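Side-chain contacts in intracellular protein transport protein USO1 (Saccharomyces cerevisiae S288c, PDB 6LSU), which is required for protein transport from the endoplasmic reticulum to the Golgi complex, acting as a homodimeric membrane tether with globular heads and a coiled-coil tail: residues A[184-189]-A[221-226]; A[637-640]-A[646-649]; A[430-435]-A[702-707]; A[315-320]-A[326-331]; A[564-569]-A[580-585]. All coordinates share one frame; numbering follows the deposited sequence.

Contact 1: residues A[184-189]-A[221-226]; sequences ALISLP and SPHVQK
Consecutive ARM repeats of the globular head meet here, I186 near the end of helix 178-187 in ARM 3 packing on H223 and V224 in the first turn of helix 222-229 in ARM 4. The isoleucine carries its whole side of the contact. Its CG2 comes to the edge of the imidazole, close to the ring plane, 3.6 Å from H223 CD2. The delta carbon leans on the same ring atom, I186 CD1 lying 3.9 Å from H223 CD2. Because CG of H223 is anti to the backbone N (chi1 -178°), the ring is carried out beside the isoleucine. V224 adds a looser apolar touch, its CG2 standing 4.2 Å from I186 CG1. S221 caps the start of the helix, its OG accepting from V224 N, with 3.3 Å from V224 N to S221 OG and an N-H...O angle of 159°. Behind this junction V224 rests on V217 and V218 of helix 204-218, while L185 reaches V217 from the other helix. The imidazole lies on the more exposed side and the valine on the buried one. Such hydrophobic packing between helices of successive repeats is characteristic of the armadillo superhelix.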
# COMPACT_ATOMS: atom_id res chain seq x y z
N ALA A 184 1.57 -16.41 29.29
CA ALA A 184 1.47 -16.09 30.73
C ALA A 184 0.41 -15.01 30.96
O ALA A 184 -0.41 -15.19 31.88
CB ALA A 184 2.82 -15.67 31.29
N LEU A 185 0.43 -13.92 30.17
CA LEU A 185 -0.44 -12.73 30.44
C LEU A 185 -1.91 -13.13 30.26
O LEU A 185 -2.71 -12.68 31.09
CB LEU A 185 -0.05 -11.56 29.53
CG LEU A 185 1.09 -10.69 30.05
CD1 LEU A 185 1.71 -9.90 28.93
CD2 LEU A 185 0.60 -9.78 31.16
N ILE A 186 -2.22 -13.89 29.21
CA ILE A 186 -3.57 -14.45 28.89
C ILE A 186 -4.06 -15.32 30.06
O ILE A 186 -5.26 -15.24 30.39
CB ILE A 186 -3.52 -15.28 27.58
CG1 ILE A 186 -3.21 -14.44 26.34
CG2 ILE A 186 -4.82 -16.06 27.39
CD1 ILE A 186 -2.88 -15.26 25.12
N SER A 187 -3.19 -16.18 30.60
CA SER A 187 -3.47 -17.10 31.74
C SER A 187 -4.11 -16.29 32.87
O SER A 187 -5.21 -16.66 33.30
CB SER A 187 -2.25 -17.80 32.25
OG SER A 187 -1.47 -18.32 31.19
N LEU A 188 -3.47 -15.22 33.34
CA LEU A 188 -4.19 -14.29 34.23
C LEU A 188 -5.38 -13.77 33.44
O LEU A 188 -5.18 -13.16 32.40
CB LEU A 188 -3.27 -13.16 34.73
CG LEU A 188 -3.90 -12.17 35.71
CD1 LEU A 188 -4.67 -12.85 36.83
CD2 LEU A 188 -2.83 -11.26 36.30
N PRO A 189 -6.64 -14.06 33.84
CA PRO A 189 -7.79 -13.29 33.36
C PRO A 189 -7.65 -11.90 33.99
O PRO A 189 -6.77 -11.78 34.81
CB PRO A 189 -9.01 -14.05 33.90
CG PRO A 189 -8.46 -14.74 35.14
CD PRO A 189 -7.03 -15.12 34.78
N SER A 221 -2.05 -11.92 17.39
CA SER A 221 -2.77 -12.67 18.45
C SER A 221 -4.26 -12.36 18.40
O SER A 221 -4.76 -11.45 19.07
CB SER A 221 -2.17 -12.40 19.81
OG SER A 221 -2.93 -13.01 20.84
N PRO A 222 -5.02 -13.12 17.58
CA PRO A 222 -6.48 -12.97 17.49
C PRO A 222 -7.14 -13.02 18.87
O PRO A 222 -8.07 -12.23 19.14
CB PRO A 222 -6.91 -14.21 16.71
CG PRO A 222 -5.71 -14.50 15.83
CD PRO A 222 -4.51 -14.17 16.68
N HIS A 223 -6.64 -13.90 19.74
CA HIS A 223 -7.20 -14.04 21.10
C HIS A 223 -7.12 -12.69 21.83
O HIS A 223 -8.20 -12.24 22.36
CB HIS A 223 -6.57 -15.18 21.91
CG HIS A 223 -7.23 -15.26 23.24
ND1 HIS A 223 -8.61 -15.18 23.37
CD2 HIS A 223 -6.74 -15.30 24.50
CE1 HIS A 223 -8.95 -15.20 24.64
NE2 HIS A 223 -7.82 -15.28 25.36
N VAL A 224 -5.92 -12.07 21.84
CA VAL A 224 -5.70 -10.75 22.50
C VAL A 224 -6.41 -9.63 21.70
O VAL A 224 -6.75 -8.59 22.31
CB VAL A 224 -4.20 -10.42 22.69
CG1 VAL A 224 -4.02 -9.11 23.43
CG2 VAL A 224 -3.44 -11.52 23.40
N GLN A 225 -6.56 -9.78 20.38
CA GLN A 225 -7.22 -8.73 19.54
C GLN A 225 -8.66 -8.59 20.01
O GLN A 225 -9.07 -7.46 20.24
CB GLN A 225 -7.23 -9.07 18.04
CG GLN A 225 -5.86 -9.00 17.38
CD GLN A 225 -5.96 -9.20 15.88
OE1 GLN A 225 -6.24 -10.27 15.37
NE2 GLN A 225 -5.81 -8.14 15.13
N LYS A 226 -9.36 -9.72 20.19
CA LYS A 226 -10.78 -9.77 20.64
C LYS A 226 -10.82 -9.33 22.11
O LYS A 226 -11.65 -8.45 22.47
CB LYS A 226 -11.40 -11.14 20.33
CG LYS A 226 -11.56 -11.45 18.83
CD LYS A 226 -12.94 -11.11 18.21
CE LYS A 226 -13.29 -9.63 18.22
NZ LYS A 226 -14.72 -9.34 17.97

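Contact 2: residues A[637-640]-A[646-649]; sequences EFSS and PRKE
The backbones of S640 and R647 come together where the chain leaves helix 622-637 and turns into helix 647-658, their CA atoms 5.2 Å apart. This is a short helix-loop-helix connection in the C-terminal part of the globular head. F638 is the first residue to depart from helical backbone angles, and P646 occupies the N-cap position of the next helix. Across the turn R647 N donates weakly to S640 O at 3.2 Å, so the first residue of the new helix is tied back to the loop. R647 then reaches over the loop with an extended chain, CG anti to the backbone N (chi1 174°). At its end NH1 makes two bent, weak hydrogen bonds to one residue: NH1 lies 2.6 Å from S639 O, at an angle of 126°, and 2.9 Å from S639 OG. The carbonyl oxygen sits at the guanidinium edge, near its plane. S639 OG is also hydrogen-bonded to Y636 O, which links the hydroxyl to the preceding helix. With an alanine here in place of R647, S639 O and OG would probably both lose the NH1 donor, and a gap would be likely to open beside D723 and P724, on which the arginine packs. Nearer the backbone, the aliphatic chain passes close to the same hydroxyl, R647 CG lying 3.3 Å from S639 OG.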
# COMPACT_ATOMS: atom_id res chain seq x y z
N GLU A 637 -5.21 -15.67 -37.97
CA GLU A 637 -5.98 -16.65 -37.14
C GLU A 637 -7.49 -16.34 -37.05
O GLU A 637 -8.27 -17.28 -36.81
CB GLU A 637 -5.45 -16.64 -35.72
CG GLU A 637 -6.17 -17.60 -34.80
CD GLU A 637 -5.65 -19.03 -34.88
OE1 GLU A 637 -6.48 -19.96 -34.76
OE2 GLU A 637 -4.43 -19.20 -35.03
N PHE A 638 -7.90 -15.09 -37.20
CA PHE A 638 -9.33 -14.72 -37.09
C PHE A 638 -9.78 -14.12 -38.42
O PHE A 638 -10.85 -13.48 -38.46
CB PHE A 638 -9.49 -13.87 -35.82
CG PHE A 638 -8.98 -14.58 -34.58
CD1 PHE A 638 -9.70 -15.63 -34.03
CD2 PHE A 638 -7.77 -14.24 -33.99
CE1 PHE A 638 -9.23 -16.31 -32.91
CE2 PHE A 638 -7.31 -14.91 -32.86
CZ PHE A 638 -8.04 -15.94 -32.31
N SER A 639 -9.02 -14.35 -39.50
CA SER A 639 -9.42 -14.12 -40.91
C SER A 639 -10.40 -15.22 -41.34
O SER A 639 -10.18 -16.39 -40.96
CB SER A 639 -8.24 -14.12 -41.81
OG SER A 639 -7.66 -15.43 -41.84
N SER A 640 -11.40 -14.89 -42.16
CA SER A 640 -12.31 -15.87 -42.80
C SER A 640 -12.27 -15.72 -44.34
O SER A 640 -11.54 -14.83 -44.86
CB SER A 640 -13.72 -15.72 -42.25
OG SER A 640 -14.47 -14.75 -42.97
N PRO A 646 -9.15 -11.79 -48.20
CA PRO A 646 -9.56 -13.17 -48.00
C PRO A 646 -8.47 -14.00 -47.34
O PRO A 646 -7.33 -13.68 -47.60
CB PRO A 646 -9.85 -13.66 -49.42
CG PRO A 646 -10.36 -12.40 -50.07
CD PRO A 646 -9.38 -11.36 -49.59
N ARG A 647 -8.88 -14.99 -46.54
CA ARG A 647 -8.00 -15.82 -45.67
C ARG A 647 -6.86 -16.39 -46.51
O ARG A 647 -5.71 -16.10 -46.20
CB ARG A 647 -8.83 -16.87 -44.92
CG ARG A 647 -8.01 -17.86 -44.10
CD ARG A 647 -8.88 -18.92 -43.45
NE ARG A 647 -8.15 -19.70 -42.46
CZ ARG A 647 -7.83 -19.29 -41.24
NH1 ARG A 647 -8.16 -18.08 -40.82
NH2 ARG A 647 -7.18 -20.11 -40.45
N LYS A 648 -7.17 -17.16 -47.55
CA LYS A 648 -6.15 -17.94 -48.31
C LYS A 648 -5.21 -16.93 -49.02
O LYS A 648 -3.98 -17.16 -49.05
CB LYS A 648 -6.81 -18.97 -49.23
CG LYS A 648 -8.32 -18.82 -49.44
CD LYS A 648 -8.93 -19.73 -50.49
CE LYS A 648 -9.97 -19.05 -51.34
NZ LYS A 648 -10.26 -19.81 -52.59
N GLU A 649 -5.75 -15.80 -49.50
CA GLU A 649 -4.91 -14.75 -50.14
C GLU A 649 -3.96 -14.15 -49.08
O GLU A 649 -2.76 -13.94 -49.37
CB GLU A 649 -5.78 -13.67 -50.80
CG GLU A 649 -5.26 -13.27 -52.17
CD GLU A 649 -5.59 -11.87 -52.65
OE1 GLU A 649 -6.32 -11.14 -51.93
OE2 GLU A 649 -5.09 -11.50 -53.74

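Contact 3: residues A[430-435]-A[702-707]; sequences LLKAYF and STYFIQ
K432 leaves its helix with CG beside the backbone N and anti to the carbonyl carbon (chi1 -67°), and its chain stays extended from there to NZ. Y704 swings its ring out in a similar way (chi1 -47°), and the two long side chains come from opposite directions, the hydroxyl lying beside the last carbons of the lysine, next to NZ. They bridge backbones whose CA atoms, in K432 and Y704, are 12.7 Å apart. The ammonium donates a hydrogen bond to the phenol, with 2.6 Å between K432 NZ and Y704 OH. NZ reaches the ring from its edge, near the ring plane; T703 CG2 lies over one face, 3.9 Å above that plane. The bond joins helix 421-435, where K432 belongs to ARM 7, to helix 703-711, far along the chain in the head. D522 of helix 514-528 binds both segments, OD2 in a salt bridge to K432 NZ and OD1 hydrogen-bonded to S702 OG. A methionine in place of K432 could fill much of the same path, but it would probably leave D522 without its countercharge and Y704 OH without this donor. S702 is also the N-cap of helix 703-711: the amide Y704 N donates to S702 OG at 3.2 Å, fixing the first turn from which the tyrosine projects. One turn on, Q707 NE2 donates to T703 OG1 at 3.0 Å, with the hydroxyl close to the amide plane.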
# COMPACT_ATOMS: atom_id res chain seq x y z
N LEU A 430 -8.15 3.31 -9.50
CA LEU A 430 -9.41 3.80 -8.92
C LEU A 430 -10.50 3.74 -9.99
O LEU A 430 -11.57 3.17 -9.69
CB LEU A 430 -9.24 5.23 -8.37
CG LEU A 430 -10.51 5.89 -7.86
CD1 LEU A 430 -11.30 4.99 -6.93
CD2 LEU A 430 -10.17 7.18 -7.16
N LEU A 431 -10.18 4.21 -11.20
CA LEU A 431 -11.07 4.11 -12.37
C LEU A 431 -11.45 2.65 -12.58
O LEU A 431 -12.64 2.38 -12.98
CB LEU A 431 -10.36 4.66 -13.62
CG LEU A 431 -10.48 6.16 -13.81
CD1 LEU A 431 -9.47 6.65 -14.83
CD2 LEU A 431 -11.89 6.55 -14.25
N LYS A 432 -10.51 1.73 -12.45
CA LYS A 432 -10.86 0.31 -12.73
C LYS A 432 -11.77 -0.20 -11.59
O LYS A 432 -12.58 -1.06 -11.84
CB LYS A 432 -9.60 -0.51 -12.90
CG LYS A 432 -8.79 -0.17 -14.14
CD LYS A 432 -7.69 -1.17 -14.32
CE LYS A 432 -6.57 -0.70 -15.20
NZ LYS A 432 -5.54 -1.76 -15.23
N ALA A 433 -11.60 0.33 -10.37
CA ALA A 433 -12.38 -0.07 -9.19
C ALA A 433 -13.82 0.45 -9.42
O ALA A 433 -14.87 -0.27 -9.24
CB ALA A 433 -11.77 0.52 -7.95
N TYR A 434 -13.90 1.65 -9.95
CA TYR A 434 -15.18 2.27 -10.30
C TYR A 434 -15.97 1.48 -11.34
O TYR A 434 -17.22 1.33 -11.26
CB TYR A 434 -14.87 3.66 -10.78
CG TYR A 434 -16.01 4.37 -11.43
CD1 TYR A 434 -17.08 4.80 -10.67
CD2 TYR A 434 -15.95 4.73 -12.76
CE1 TYR A 434 -18.08 5.56 -11.24
CE2 TYR A 434 -16.94 5.51 -13.34
CZ TYR A 434 -18.02 5.91 -12.58
OH TYR A 434 -19.03 6.63 -13.10
N PHE A 435 -15.30 0.97 -12.35
CA PHE A 435 -16.02 0.28 -13.44
C PHE A 435 -16.13 -1.18 -13.09
O PHE A 435 -16.98 -1.86 -13.75
CB PHE A 435 -15.29 0.38 -14.78
CG PHE A 435 -15.33 1.74 -15.40
CD1 PHE A 435 -16.53 2.35 -15.71
CD2 PHE A 435 -14.16 2.42 -15.70
CE1 PHE A 435 -16.55 3.64 -16.23
CE2 PHE A 435 -14.18 3.71 -16.21
CZ PHE A 435 -15.38 4.31 -16.48
N SER A 702 0.86 -3.51 -20.75
CA SER A 702 -0.40 -3.70 -20.01
C SER A 702 -0.55 -5.17 -19.62
O SER A 702 -0.30 -6.06 -20.48
CB SER A 702 -1.57 -3.28 -20.77
OG SER A 702 -2.72 -3.92 -20.24
N THR A 703 -0.96 -5.38 -18.37
CA THR A 703 -1.15 -6.70 -17.75
C THR A 703 -2.14 -7.52 -18.59
O THR A 703 -2.00 -8.77 -18.70
CB THR A 703 -1.61 -6.57 -16.30
OG1 THR A 703 -1.85 -7.94 -15.96
CG2 THR A 703 -2.83 -5.69 -16.10
N TYR A 704 -3.15 -6.89 -19.14
CA TYR A 704 -4.14 -7.66 -19.92
C TYR A 704 -3.44 -8.29 -21.12
O TYR A 704 -3.80 -9.42 -21.48
CB TYR A 704 -5.32 -6.78 -20.34
CG TYR A 704 -5.82 -5.96 -19.18
CD1 TYR A 704 -6.40 -6.59 -18.09
CD2 TYR A 704 -5.60 -4.58 -19.12
CE1 TYR A 704 -6.80 -5.87 -16.98
CE2 TYR A 704 -6.02 -3.85 -18.01
CZ TYR A 704 -6.60 -4.51 -16.93
OH TYR A 704 -7.00 -3.87 -15.82
N PHE A 705 -2.47 -7.58 -21.73
CA PHE A 705 -1.77 -8.10 -22.93
C PHE A 705 -0.91 -9.30 -22.49
O PHE A 705 -0.98 -10.40 -23.13
CB PHE A 705 -0.91 -7.05 -23.62
CG PHE A 705 -0.05 -7.68 -24.67
CD1 PHE A 705 -0.59 -8.00 -25.90
CD2 PHE A 705 1.27 -8.03 -24.41
CE1 PHE A 705 0.17 -8.62 -26.88
CE2 PHE A 705 2.02 -8.68 -25.37
CZ PHE A 705 1.48 -8.96 -26.62
N ILE A 706 -0.15 -9.10 -21.42
CA ILE A 706 0.68 -10.17 -20.78
C ILE A 706 -0.19 -11.39 -20.51
O ILE A 706 0.33 -12.47 -20.70
CB ILE A 706 1.34 -9.69 -19.48
CG1 ILE A 706 2.26 -8.49 -19.71
CG2 ILE A 706 2.10 -10.82 -18.83
CD1 ILE A 706 2.65 -7.77 -18.46
N GLN A 707 -1.42 -11.25 -20.00
CA GLN A 707 -2.24 -12.41 -19.59
C GLN A 707 -2.66 -13.10 -20.88
O GLN A 707 -2.62 -14.36 -20.97
CB GLN A 707 -3.46 -12.00 -18.76
CG GLN A 707 -3.23 -11.94 -17.25
CD GLN A 707 -4.35 -11.16 -16.59
OE1 GLN A 707 -5.51 -11.58 -16.60
NE2 GLN A 707 -4.01 -10.00 -16.05

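Contact 4: residues A[315-320]-A[326-331]; sequences SLTVEP and TKHQNA
H328 is the first residue of helix 325-333 to meet the end of helix 301-317, presenting the edge of its imidazole to the carbonyl of T317. Its CG is anti to the carbonyl carbon (chi1 -69°), which brings the ring to T317 O, and the ring's own rotation, chi2 151°, puts ND1 on that side, with the oxygen near the ring plane. ND1 serves as donor; the modelled separation of H328 ND1 and T317 O, 2.3 Å, is too short to be trusted, so the exact length of this bond is doubtful. The beta carbon of H328 faces both first-segment side chains, H328 CB lying 4.0 Å from T317 OG1 and 3.9 Å from V318 CG1. That hydroxyl is itself hydrogen-bonded to V314 O in the preceding turn. The contact lies across the short loop joining successive helices of the armadillo solenoid, with T317 at the end of ARM 5 and H328 in ARM 6; the imidazole also packs on Q271, T272 and L275 of helix 268-276. Next along the helix, Q329 offers its aliphatic part to the valine, with 3.8 Å between Q329 CG and V318 CG1. The same methyl lies over the start of the residue, V318 CG1 standing 3.8 Å from Q329 N. From there the glutamine chain runs on extended to an amide held by others: NE2 donates to N364 O and R367 O, and OE1 accepts from N369 ND2.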
# COMPACT_ATOMS: atom_id res chain seq x y z
N SER A 315 -8.59 1.07 4.72
CA SER A 315 -8.36 -0.00 3.72
C SER A 315 -8.58 -1.39 4.31
O SER A 315 -9.27 -2.15 3.67
CB SER A 315 -7.01 0.05 3.08
OG SER A 315 -7.00 0.89 1.95
N LEU A 316 -8.02 -1.68 5.49
CA LEU A 316 -8.21 -2.95 6.25
C LEU A 316 -9.66 -3.44 6.26
O LEU A 316 -9.87 -4.64 6.01
CB LEU A 316 -7.75 -2.74 7.69
CG LEU A 316 -6.25 -2.51 7.81
CD1 LEU A 316 -5.82 -2.35 9.25
CD2 LEU A 316 -5.52 -3.66 7.11
N THR A 317 -10.61 -2.54 6.56
CA THR A 317 -12.03 -2.91 6.77
C THR A 317 -12.64 -3.36 5.46
O THR A 317 -13.65 -4.07 5.53
CB THR A 317 -12.87 -1.79 7.41
OG1 THR A 317 -13.34 -0.86 6.44
CG2 THR A 317 -12.11 -1.10 8.51
N VAL A 318 -12.03 -3.04 4.30
CA VAL A 318 -12.61 -3.27 2.94
C VAL A 318 -11.59 -4.03 2.08
O VAL A 318 -11.51 -3.78 0.81
CB VAL A 318 -13.03 -1.95 2.27
CG1 VAL A 318 -14.14 -1.27 3.01
CG2 VAL A 318 -11.88 -0.99 2.11
N GLU A 319 -10.81 -4.91 2.72
CA GLU A 319 -9.90 -5.83 1.98
C GLU A 319 -10.75 -6.69 1.05
O GLU A 319 -11.67 -7.38 1.48
CB GLU A 319 -9.06 -6.63 3.00
CG GLU A 319 -8.22 -7.76 2.41
CD GLU A 319 -7.49 -8.66 3.41
OE1 GLU A 319 -6.86 -9.64 2.96
OE2 GLU A 319 -7.54 -8.39 4.63
N PRO A 320 -10.48 -6.69 -0.27
CA PRO A 320 -11.28 -7.48 -1.22
C PRO A 320 -11.20 -8.99 -0.98
O PRO A 320 -10.14 -9.46 -0.58
CB PRO A 320 -10.69 -7.12 -2.59
CG PRO A 320 -9.30 -6.61 -2.29
CD PRO A 320 -9.38 -5.96 -0.93
N THR A 326 -18.51 -5.86 1.34
CA THR A 326 -19.67 -5.08 0.86
C THR A 326 -20.24 -4.32 2.05
O THR A 326 -20.47 -3.11 1.87
CB THR A 326 -20.68 -5.97 0.15
OG1 THR A 326 -19.90 -6.58 -0.89
CG2 THR A 326 -21.86 -5.18 -0.40
N LYS A 327 -20.44 -5.02 3.19
CA LYS A 327 -21.05 -4.46 4.40
C LYS A 327 -20.20 -3.25 4.78
O LYS A 327 -20.77 -2.13 4.89
CB LYS A 327 -21.20 -5.54 5.49
CG LYS A 327 -22.02 -5.15 6.72
CD LYS A 327 -21.22 -5.12 8.02
CE LYS A 327 -22.05 -4.83 9.26
NZ LYS A 327 -22.76 -3.53 9.15
N HIS A 328 -18.90 -3.48 4.99
CA HIS A 328 -17.93 -2.43 5.38
C HIS A 328 -17.97 -1.29 4.36
O HIS A 328 -18.07 -0.13 4.81
CB HIS A 328 -16.52 -3.02 5.48
CG HIS A 328 -16.36 -3.94 6.63
ND1 HIS A 328 -15.45 -4.99 6.62
CD2 HIS A 328 -17.06 -4.07 7.78
CE1 HIS A 328 -15.57 -5.69 7.73
NE2 HIS A 328 -16.54 -5.13 8.46
N GLN A 329 -17.90 -1.62 3.04
CA GLN A 329 -17.92 -0.63 1.95
C GLN A 329 -19.15 0.27 2.17
O GLN A 329 -18.98 1.52 2.30
CB GLN A 329 -17.92 -1.28 0.57
CG GLN A 329 -16.54 -1.66 0.04
CD GLN A 329 -16.67 -2.47 -1.22
OE1 GLN A 329 -17.63 -3.24 -1.37
NE2 GLN A 329 -15.76 -2.22 -2.17
N ASN A 330 -20.33 -0.37 2.24
CA ASN A 330 -21.66 0.25 2.47
C ASN A 330 -21.64 1.10 3.74
O ASN A 330 -22.03 2.25 3.67
CB ASN A 330 -22.75 -0.82 2.54
CG ASN A 330 -23.06 -1.47 1.20
OD1 ASN A 330 -22.71 -0.96 0.15
ND2 ASN A 330 -23.77 -2.59 1.24
N ALA A 331 -21.11 0.56 4.84
CA ALA A 331 -20.89 1.31 6.10
C ALA A 331 -20.06 2.57 5.81
O ALA A 331 -20.48 3.68 6.22
CB ALA A 331 -20.25 0.42 7.14

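Contact 5: residues A[564-569]-A[580-585]; sequences SELLTT and ISYLTF
L566 and L567 pack tightly against Y582 and L583, burying all four side chains between helix 559-568 and helix 577-590. The tyrosine ring lies under the backbone between the two leucines, with L567 N 4.2 Å above one face and toward its rim. L566 adds an off-centre CH-pi contact there, its CB 4.2 Å from the centroid of the Y582 ring and 30° off the ring normal. At the far end of the ring, the leucine branches approach the phenol oxygen, L566 CD2 lying 4.0 Å from Y582 OH. L567 slides past the root of the tyrosine in the opposite direction, its CG 3.9 Å from Y582 CB. With chi1 at -167° L567 points its CG away from its own amide and stretches on to L583, which it meets at about a right angle, with 3.6 Å between L567 CD1 and L583 CD2. Both helices belong to ARM 9, and the axes of 564-568 and 580-585 cross at 137° between their N-to-C directions, 9.4 Å apart at closest approach. Helix 622-637 covers the leucine end, L631 touching L567 and I624 and L627 touching L583. The looser part is confined to E565, partly exposed, and T569, exposed, at the end of the first helix; T568 beside them still touches S609 and L610 of helix 604-614. Here E565 O accepts from T569 N and from two hydroxyls. T568 OG1 lies 3.0 Å from E565 O and T569 OG1 2.8 Å from it, the latter above the carbonyl plane.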
# COMPACT_ATOMS: atom_id res chain seq x y z
N SER A 564 -4.34 2.01 -37.02
CA SER A 564 -3.36 1.36 -37.95
C SER A 564 -2.41 2.41 -38.53
O SER A 564 -1.20 2.23 -38.40
CB SER A 564 -4.05 0.59 -39.03
OG SER A 564 -4.69 -0.57 -38.50
N GLU A 565 -2.95 3.49 -39.07
CA GLU A 565 -2.19 4.67 -39.54
C GLU A 565 -1.32 5.19 -38.39
O GLU A 565 -0.10 5.35 -38.61
CB GLU A 565 -3.13 5.77 -40.06
CG GLU A 565 -2.91 6.14 -41.52
CD GLU A 565 -4.19 6.19 -42.35
OE1 GLU A 565 -4.84 5.12 -42.48
OE2 GLU A 565 -4.55 7.30 -42.81
N LEU A 566 -1.90 5.41 -37.20
CA LEU A 566 -1.15 5.90 -36.01
C LEU A 566 -0.01 4.93 -35.68
O LEU A 566 1.13 5.39 -35.49
CB LEU A 566 -2.11 6.07 -34.83
CG LEU A 566 -2.98 7.32 -34.93
CD1 LEU A 566 -4.18 7.25 -33.99
CD2 LEU A 566 -2.15 8.58 -34.72
N LEU A 567 -0.29 3.63 -35.67
CA LEU A 567 0.71 2.56 -35.41
C LEU A 567 1.90 2.74 -36.36
O LEU A 567 3.00 3.09 -35.86
CB LEU A 567 0.06 1.19 -35.59
CG LEU A 567 0.85 0.01 -35.06
CD1 LEU A 567 0.21 -1.31 -35.45
CD2 LEU A 567 2.27 0.06 -35.56
N THR A 568 1.67 2.54 -37.67
CA THR A 568 2.73 2.51 -38.72
C THR A 568 3.54 3.79 -38.60
O THR A 568 4.75 3.65 -38.42
CB THR A 568 2.16 2.37 -40.14
OG1 THR A 568 1.18 3.38 -40.41
CG2 THR A 568 1.54 1.02 -40.36
N THR A 569 2.88 4.96 -38.53
CA THR A 569 3.56 6.25 -38.20
C THR A 569 4.43 6.17 -36.94
O THR A 569 5.24 7.09 -36.74
CB THR A 569 2.56 7.37 -37.98
OG1 THR A 569 1.63 7.52 -39.06
CG2 THR A 569 3.21 8.71 -37.76
N ILE A 580 4.66 -0.10 -28.90
CA ILE A 580 4.26 -1.32 -28.10
C ILE A 580 2.79 -1.17 -27.68
O ILE A 580 2.00 -2.17 -27.74
CB ILE A 580 5.16 -1.52 -26.87
CG1 ILE A 580 6.60 -1.85 -27.28
CG2 ILE A 580 4.58 -2.58 -25.95
CD1 ILE A 580 7.56 -1.99 -26.10
N SER A 581 2.40 0.05 -27.34
CA SER A 581 1.05 0.33 -26.82
C SER A 581 0.06 0.07 -27.94
O SER A 581 -0.80 -0.80 -27.72
CB SER A 581 0.98 1.71 -26.24
OG SER A 581 1.79 1.78 -25.08
N TYR A 582 0.21 0.73 -29.10
CA TYR A 582 -0.64 0.44 -30.31
C TYR A 582 -0.59 -1.04 -30.66
O TYR A 582 -1.68 -1.63 -30.82
CB TYR A 582 -0.21 1.22 -31.55
CG TYR A 582 -0.47 2.70 -31.47
CD1 TYR A 582 -1.76 3.21 -31.36
CD2 TYR A 582 0.58 3.60 -31.52
CE1 TYR A 582 -1.99 4.58 -31.24
CE2 TYR A 582 0.39 4.98 -31.44
CZ TYR A 582 -0.92 5.47 -31.29
OH TYR A 582 -1.11 6.84 -31.24
N LEU A 583 0.59 -1.63 -30.75
CA LEU A 583 0.71 -3.02 -31.26
C LEU A 583 -0.04 -4.00 -30.35
O LEU A 583 -0.98 -4.66 -30.86
CB LEU A 583 2.19 -3.40 -31.41
CG LEU A 583 2.80 -2.92 -32.72
CD1 LEU A 583 4.31 -2.87 -32.61
CD2 LEU A 583 2.34 -3.80 -33.86
N THR A 584 0.32 -4.03 -29.06
CA THR A 584 -0.32 -4.89 -28.01
C THR A 584 -1.84 -4.59 -27.95
O THR A 584 -2.66 -5.56 -27.80
CB THR A 584 0.30 -4.58 -26.64
OG1 THR A 584 0.20 -3.19 -26.30
CG2 THR A 584 1.76 -4.94 -26.58
N PHE A 585 -2.23 -3.33 -28.08
CA PHE A 585 -3.66 -2.98 -28.11
C PHE A 585 -4.29 -3.73 -29.29
O PHE A 585 -5.11 -4.67 -29.01
CB PHE A 585 -3.89 -1.47 -28.15
CG PHE A 585 -5.33 -1.11 -28.21
CD1 PHE A 585 -6.26 -1.80 -27.44
CD2 PHE A 585 -5.79 -0.10 -29.05
CE1 PHE A 585 -7.61 -1.46 -27.48
CE2 PHE A 585 -7.14 0.23 -29.10
CZ PHE A 585 -8.04 -0.46 -28.33

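In the fold
The five contacts are spread along the elongated helical solenoid of the head. Contact 1, between ARM 3 and ARM 4, and contact 4, at the passage from ARM 5 to ARM 6, come first along the chain, their centres about 27 Å apart. Contact 3 then joins residues 430-435 to 702-707, spanning contacts 5 and 2 in sequence. It touches contact 5, F705 CD1 packing 3.6 Å from T584 CB, and lies about 21 Å, centre to centre, from contact 4. The centres of contacts 2 and 1 are about 70 Å apart, on opposite sides of the chain's centre. Local contacts thus link neighbouring helices, while contact 3 brings helix 703-711, late in the head, back to ARM 7.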